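Hemolysin-related protein (Vibrio cholerae serotype O1, PDB 6MLT) is a secreted, calcium-binding component of the biofilm matrix that probably helps the bacteria adhere to surfaces, with a lectin-like domain likely to bind carbohydrate. Local coordinates at residues A[16-28]-A[72-84]. Numbering follows the deposited sequence.
Sequences KWSWSTSVFHPES and YIRALSGVDGSEL
Arg74 drives its guanidinium into the loop that follows Trp19 and holds it by backbone carbonyls. NH1 and NH2 grip Phe24 O end-on, NH2 at 2.9 Å, with Phe24 O lying in the guanidinium plane; NH2 also donates to Ser28 O (3.0 Å), which lies out of that plane. Arginine suits the place because one flat group can donate to several carbonyls at once. Its chain, extended from CG to NE, passes Trp19, whose CZ2 lies over one guanidinium face.

Glu83 probably offsets the positive charge: OE2 forms a salt bridge with Arg74 NH1, and OE1 accepts from Ser22 OG at 2.8 Å on its syn lone pair and from Trp19 NE1, which arrives from above the carboxylate plane. Ser22 OG in turn accepts from Phe24 N, an ST turn that shapes the loop. Beyond it, Tyr72 receives the edge of Phe24 over its face (planes 73° apart) and an offset stack from His25, whose ND1 is tied to Glu27 OE2.

At the other end, a chi1 of 56° lays the Trp17 ring over the 78-81 turn. Gly81 CA sits 3.3 Å from the centroid of its six-membered ring, a closeness that glycine permits, and NE1 donates to Gly78 O at 3.0 Å. Leu76 touches both indoles, its CB against Trp17 CH2 and its CD2 over the Trp19 face.

Tyr87 bonds Glu83 OE2 and stacks on Phe24; Thr61 of strand 56-63 bonds Arg74 NE. The contact thus joins two antiparallel sheets of the propeller-like domain: strand 13-19, beside 553-559, and strand 71-76, between 56-63 and 93-94, near a calcium site that includes Asp56.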
loop_
_atom_site.group_PDB
_atom_site.type_symbol
_atom_site.label_atom_id
_atom_site.label_comp_id
_atom_site.label_asym_id
_atom_site.label_seq_id
_atom_site.Cartn_x
_atom_site.Cartn_y
_atom_site.Cartn_z
ATOM N N LYS A 16 14.358 -23.714 -5.312
ATOM C CA LYS A 16 15.568 -22.984 -5.667
ATOM C C LYS A 16 16.708 -23.316 -4.712
ATOM O O LYS A 16 17.794 -23.705 -5.153
ATOM C CB LYS A 16 15.287 -21.482 -5.664
ATOM C CG LYS A 16 16.472 -20.614 -6.049
ATOM C CD LYS A 16 16.047 -19.154 -6.121
ATOM C CE LYS A 16 17.178 -18.242 -6.545
ATOM N NZ LYS A 16 16.660 -16.892 -6.898
ATOM N N TRP A 17 16.482 -23.151 -3.410
ATOM C CA TRP A 17 17.391 -23.671 -2.397
ATOM C C TRP A 17 16.635 -23.785 -1.083
ATOM O O TRP A 17 15.527 -23.267 -0.932
ATOM C CB TRP A 17 18.648 -22.799 -2.227
ATOM C CG TRP A 17 18.455 -21.314 -1.908
ATOM C CD1 TRP A 17 18.630 -20.273 -2.772
ATOM C CD2 TRP A 17 18.112 -20.721 -0.639
ATOM N NE1 TRP A 17 18.407 -19.079 -2.134
ATOM C CE2 TRP A 17 18.084 -19.321 -0.827
ATOM C CE3 TRP A 17 17.817 -21.235 0.627
ATOM C CZ2 TRP A 17 17.783 -18.430 0.209
ATOM C CZ3 TRP A 17 17.511 -20.350 1.654
ATOM C CH2 TRP A 17 17.494 -18.964 1.438
ATOM N N SER A 18 17.252 -24.481 -0.127
ATOM C CA SER A 18 16.713 -24.577 1.220
ATOM C C SER A 18 17.857 -24.504 2.217
ATOM O O SER A 18 19.005 -24.838 1.898
ATOM C CB SER A 18 15.907 -25.872 1.430
ATOM O OG SER A 18 16.740 -27.010 1.383
ATOM N N TRP A 19 17.532 -24.037 3.416
ATOM C CA TRP A 19 18.446 -24.017 4.547
ATOM C C TRP A 19 17.771 -24.746 5.696
ATOM O O TRP A 19 16.614 -24.460 6.019
ATOM C CB TRP A 19 18.798 -22.578 4.952
ATOM C CG TRP A 19 19.695 -22.482 6.144
ATOM C CD1 TRP A 19 21.050 -22.315 6.142
ATOM C CD2 TRP A 19 19.305 -22.561 7.521
ATOM N NE1 TRP A 19 21.525 -22.289 7.428
ATOM C CE2 TRP A 19 20.473 -22.433 8.293
ATOM C CE3 TRP A 19 18.079 -22.723 8.175
ATOM C CZ2 TRP A 19 20.457 -22.470 9.685
ATOM C CZ3 TRP A 19 18.064 -22.766 9.556
ATOM C CH2 TRP A 19 19.245 -22.637 10.297
ATOM N N SER A 20 18.486 -25.686 6.309
ATOM C CA SER A 20 17.914 -26.450 7.412
ATOM C C SER A 20 18.905 -26.752 8.518
ATOM O O SER A 20 18.496 -27.297 9.549
ATOM C CB SER A 20 17.331 -27.772 6.898
ATOM O OG SER A 20 16.250 -27.529 6.013
ATOM N N THR A 21 20.178 -26.413 8.359
ATOM C CA THR A 21 21.176 -26.780 9.348
ATOM C C THR A 21 22.373 -25.851 9.226
ATOM O O THR A 21 22.550 -25.164 8.219
ATOM C CB THR A 21 21.619 -28.235 9.180
ATOM O OG1 THR A 21 22.621 -28.536 10.158
ATOM C CG2 THR A 21 22.179 -28.467 7.782
ATOM N N SER A 22 23.203 -25.864 10.264
ATOM C CA SER A 22 24.353 -24.980 10.346
ATOM C C SER A 22 25.382 -25.611 11.270
ATOM O O SER A 22 25.034 -26.382 12.164
ATOM C CB SER A 22 23.949 -23.597 10.868
ATOM O OG SER A 22 25.077 -22.760 11.069
ATOM N N VAL A 23 26.653 -25.280 11.037
ATOM C CA VAL A 23 27.688 -25.628 12.003
ATOM C C VAL A 23 27.652 -24.701 13.210
ATOM O O VAL A 23 28.187 -25.050 14.267
ATOM C CB VAL A 23 29.083 -25.595 11.360
ATOM C CG1 VAL A 23 29.139 -26.553 10.181
ATOM C CG2 VAL A 23 29.446 -24.180 10.933
ATOM N N PHE A 24 27.038 -23.527 13.081
ATOM C CA PHE A 24 26.830 -22.626 14.210
ATOM C C PHE A 24 25.481 -22.959 14.836
ATOM O O PHE A 24 24.432 -22.722 14.226
ATOM C CB PHE A 24 26.887 -21.172 13.753
ATOM C CG PHE A 24 26.652 -20.184 14.852
ATOM C CD1 PHE A 24 27.625 -19.945 15.801
ATOM C CD2 PHE A 24 25.457 -19.486 14.931
ATOM C CE1 PHE A 24 27.412 -19.036 16.817
ATOM C CE2 PHE A 24 25.236 -18.571 15.951
ATOM C CZ PHE A 24 26.218 -18.349 16.890
ATOM N N HIS A 25 25.511 -23.516 16.050
ATOM C CA HIS A 25 24.316 -23.927 16.779
ATOM C C HIS A 25 23.412 -24.772 15.888
ATOM O O HIS A 25 22.320 -24.331 15.501
ATOM C CB HIS A 25 23.573 -22.705 17.319
ATOM C CG HIS A 25 24.235 -22.085 18.509
ATOM N ND1 HIS A 25 24.131 -22.615 19.778
ATOM C CD2 HIS A 25 25.031 -20.997 18.621
ATOM C CE1 HIS A 25 24.828 -21.873 20.621
ATOM N NE2 HIS A 25 25.383 -20.883 19.945
ATOM N N PRO A 26 23.830 -25.996 15.548
ATOM C CA PRO A 26 23.000 -26.827 14.661
ATOM C C PRO A 26 21.621 -27.111 15.225
ATOM O O PRO A 26 20.688 -27.352 14.449
ATOM C CB PRO A 26 23.829 -28.114 14.503
ATOM C CG PRO A 26 24.787 -28.115 15.637
ATOM C CD PRO A 26 25.082 -26.668 15.931
ATOM N N GLU A 27 21.457 -27.085 16.550
ATOM C CA GLU A 27 20.152 -27.343 17.146
ATOM C C GLU A 27 19.159 -26.214 16.892
ATOM O O GLU A 27 17.950 -26.434 17.023
ATOM C CB GLU A 27 20.292 -27.565 18.651
ATOM C CG GLU A 27 20.471 -26.293 19.496
ATOM C CD GLU A 27 21.843 -25.633 19.327
ATOM O OE1 GLU A 27 22.730 -26.217 18.663
ATOM O OE2 GLU A 27 22.029 -24.520 19.867
ATOM N N SER A 28 19.633 -25.014 16.560
ATOM C CA SER A 28 18.764 -23.853 16.357
ATOM C C SER A 28 18.429 -23.797 14.875
ATOM O O SER A 28 19.093 -23.118 14.091
ATOM C CB SER A 28 19.448 -22.577 16.832
ATOM O OG SER A 28 18.615 -21.444 16.649
ATOM N N TYR A 72 18.516 -17.082 17.241
ATOM C CA TYR A 72 19.669 -16.457 16.602
ATOM C C TYR A 72 19.257 -15.815 15.287
ATOM O O TYR A 72 18.556 -16.433 14.485
ATOM C CB TYR A 72 20.789 -17.470 16.352
ATOM C CG TYR A 72 21.495 -17.886 17.619
ATOM C CD1 TYR A 72 22.396 -17.033 18.243
ATOM C CD2 TYR A 72 21.245 -19.122 18.207
ATOM C CE1 TYR A 72 23.033 -17.401 19.414
ATOM C CE2 TYR A 72 21.883 -19.500 19.381
ATOM C CZ TYR A 72 22.772 -18.635 19.977
ATOM O OH TYR A 72 23.401 -19.003 21.139
ATOM N N ILE A 73 19.710 -14.583 15.067
ATOM C CA ILE A 73 19.564 -13.948 13.763
ATOM C C ILE A 73 20.559 -14.573 12.799
ATOM O O ILE A 73 21.752 -14.691 13.108
ATOM C CB ILE A 73 19.790 -12.433 13.861
ATOM C CG1 ILE A 73 18.850 -11.814 14.896
ATOM C CG2 ILE A 73 19.589 -11.776 12.500
ATOM C CD1 ILE A 73 19.170 -10.343 15.208
ATOM N N ARG A 74 20.075 -14.967 11.625
ATOM C CA ARG A 74 20.915 -15.555 10.594
ATOM C C ARG A 74 20.639 -14.879 9.261
ATOM O O ARG A 74 19.484 -14.607 8.923
ATOM C CB ARG A 74 20.664 -17.059 10.448
ATOM C CG ARG A 74 20.895 -17.882 11.704
ATOM C CD ARG A 74 20.849 -19.370 11.352
ATOM N NE ARG A 74 20.828 -20.261 12.514
ATOM C CZ ARG A 74 21.869 -20.949 12.975
ATOM N NH1 ARG A 74 23.062 -20.848 12.405
ATOM N NH2 ARG A 74 21.719 -21.745 14.025
ATOM N N ALA A 75 21.701 -14.625 8.505
ATOM C CA ALA A 75 21.604 -14.066 7.164
ATOM C C ALA A 75 21.941 -15.145 6.143
ATOM O O ALA A 75 23.016 -15.754 6.211
ATOM C CB ALA A 75 22.542 -12.871 6.996
ATOM N N LEU A 76 21.035 -15.361 5.192
ATOM C CA LEU A 76 21.161 -16.411 4.185
ATOM C C LEU A 76 21.308 -15.801 2.797
ATOM O O LEU A 76 20.524 -14.927 2.411
ATOM C CB LEU A 76 19.943 -17.331 4.209
ATOM C CG LEU A 76 19.570 -17.888 5.581
ATOM C CD1 LEU A 76 18.342 -18.788 5.485
ATOM C CD2 LEU A 76 20.754 -18.632 6.184
ATOM N N SER A 77 22.287 -16.288 2.038
ATOM C CA SER A 77 22.539 -15.753 0.707
ATOM C C SER A 77 21.355 -16.007 -0.215
ATOM O O SER A 77 20.850 -17.130 -0.303
ATOM C CB SER A 77 23.794 -16.393 0.115
ATOM O OG SER A 77 23.988 -15.950 -1.217
ATOM N N GLY A 78 20.923 -14.965 -0.928
ATOM C CA GLY A 78 19.870 -15.146 -1.912
ATOM C C GLY A 78 20.240 -16.102 -3.027
ATOM O O GLY A 78 19.351 -16.677 -3.663
ATOM N N VAL A 79 21.536 -16.281 -3.277
ATOM C CA VAL A 79 21.993 -17.142 -4.365
ATOM C C VAL A 79 21.716 -18.607 -4.047
ATOM O O VAL A 79 21.109 -19.331 -4.847
ATOM C CB VAL A 79 23.494 -16.908 -4.630
ATOM C CG1 VAL A 79 24.033 -17.893 -5.674
ATOM C CG2 VAL A 79 23.743 -15.479 -5.075
ATOM N N ASP A 80 22.176 -19.073 -2.887
ATOM C CA ASP A 80 22.161 -20.500 -2.609
ATOM C C ASP A 80 21.777 -20.853 -1.183
ATOM O O ASP A 80 21.828 -22.035 -0.833
ATOM C CB ASP A 80 23.538 -21.104 -2.923
ATOM C CG ASP A 80 24.662 -20.406 -2.182
ATOM O OD1 ASP A 80 24.382 -19.631 -1.237
ATOM O OD2 ASP A 80 25.829 -20.624 -2.552
ATOM N N GLY A 81 21.402 -19.885 -0.351
ATOM C CA GLY A 81 21.016 -20.171 1.014
ATOM C C GLY A 81 22.160 -20.354 1.982
ATOM O O GLY A 81 21.911 -20.649 3.157
ATOM N N SER A 82 23.401 -20.207 1.533
ATOM C CA SER A 82 24.537 -20.313 2.436
ATOM C C SER A 82 24.539 -19.158 3.431
ATOM O O SER A 82 24.037 -18.064 3.159
ATOM C CB SER A 82 25.850 -20.332 1.649
ATOM O OG SER A 82 26.032 -19.127 0.923
ATOM N N GLU A 83 25.099 -19.411 4.608
ATOM C CA GLU A 83 25.102 -18.401 5.654
ATOM C C GLU A 83 26.198 -17.378 5.387
ATOM O O GLU A 83 27.362 -17.734 5.170
ATOM C CB GLU A 83 25.281 -19.056 7.017
ATOM C CG GLU A 83 23.994 -19.661 7.533
ATOM C CD GLU A 83 24.209 -20.513 8.761
ATOM O OE1 GLU A 83 24.412 -21.733 8.598
ATOM O OE2 GLU A 83 24.178 -19.958 9.882
ATOM N N LEU A 84 25.813 -16.100 5.379
ATOM C CA LEU A 84 26.735 -15.019 5.047
ATOM C C LEU A 84 27.601 -14.586 6.219
ATOM O O LEU A 84 28.657 -13.983 5.998
ATOM C CB LEU A 84 25.954 -13.798 4.548
ATOM C CG LEU A 84 25.193 -13.986 3.237
ATOM C CD1 LEU A 84 24.291 -12.801 2.987
ATOM C CD2 LEU A 84 26.180 -14.161 2.091
HETATM O O HOH W 1 27.210 -23.594 8.599
#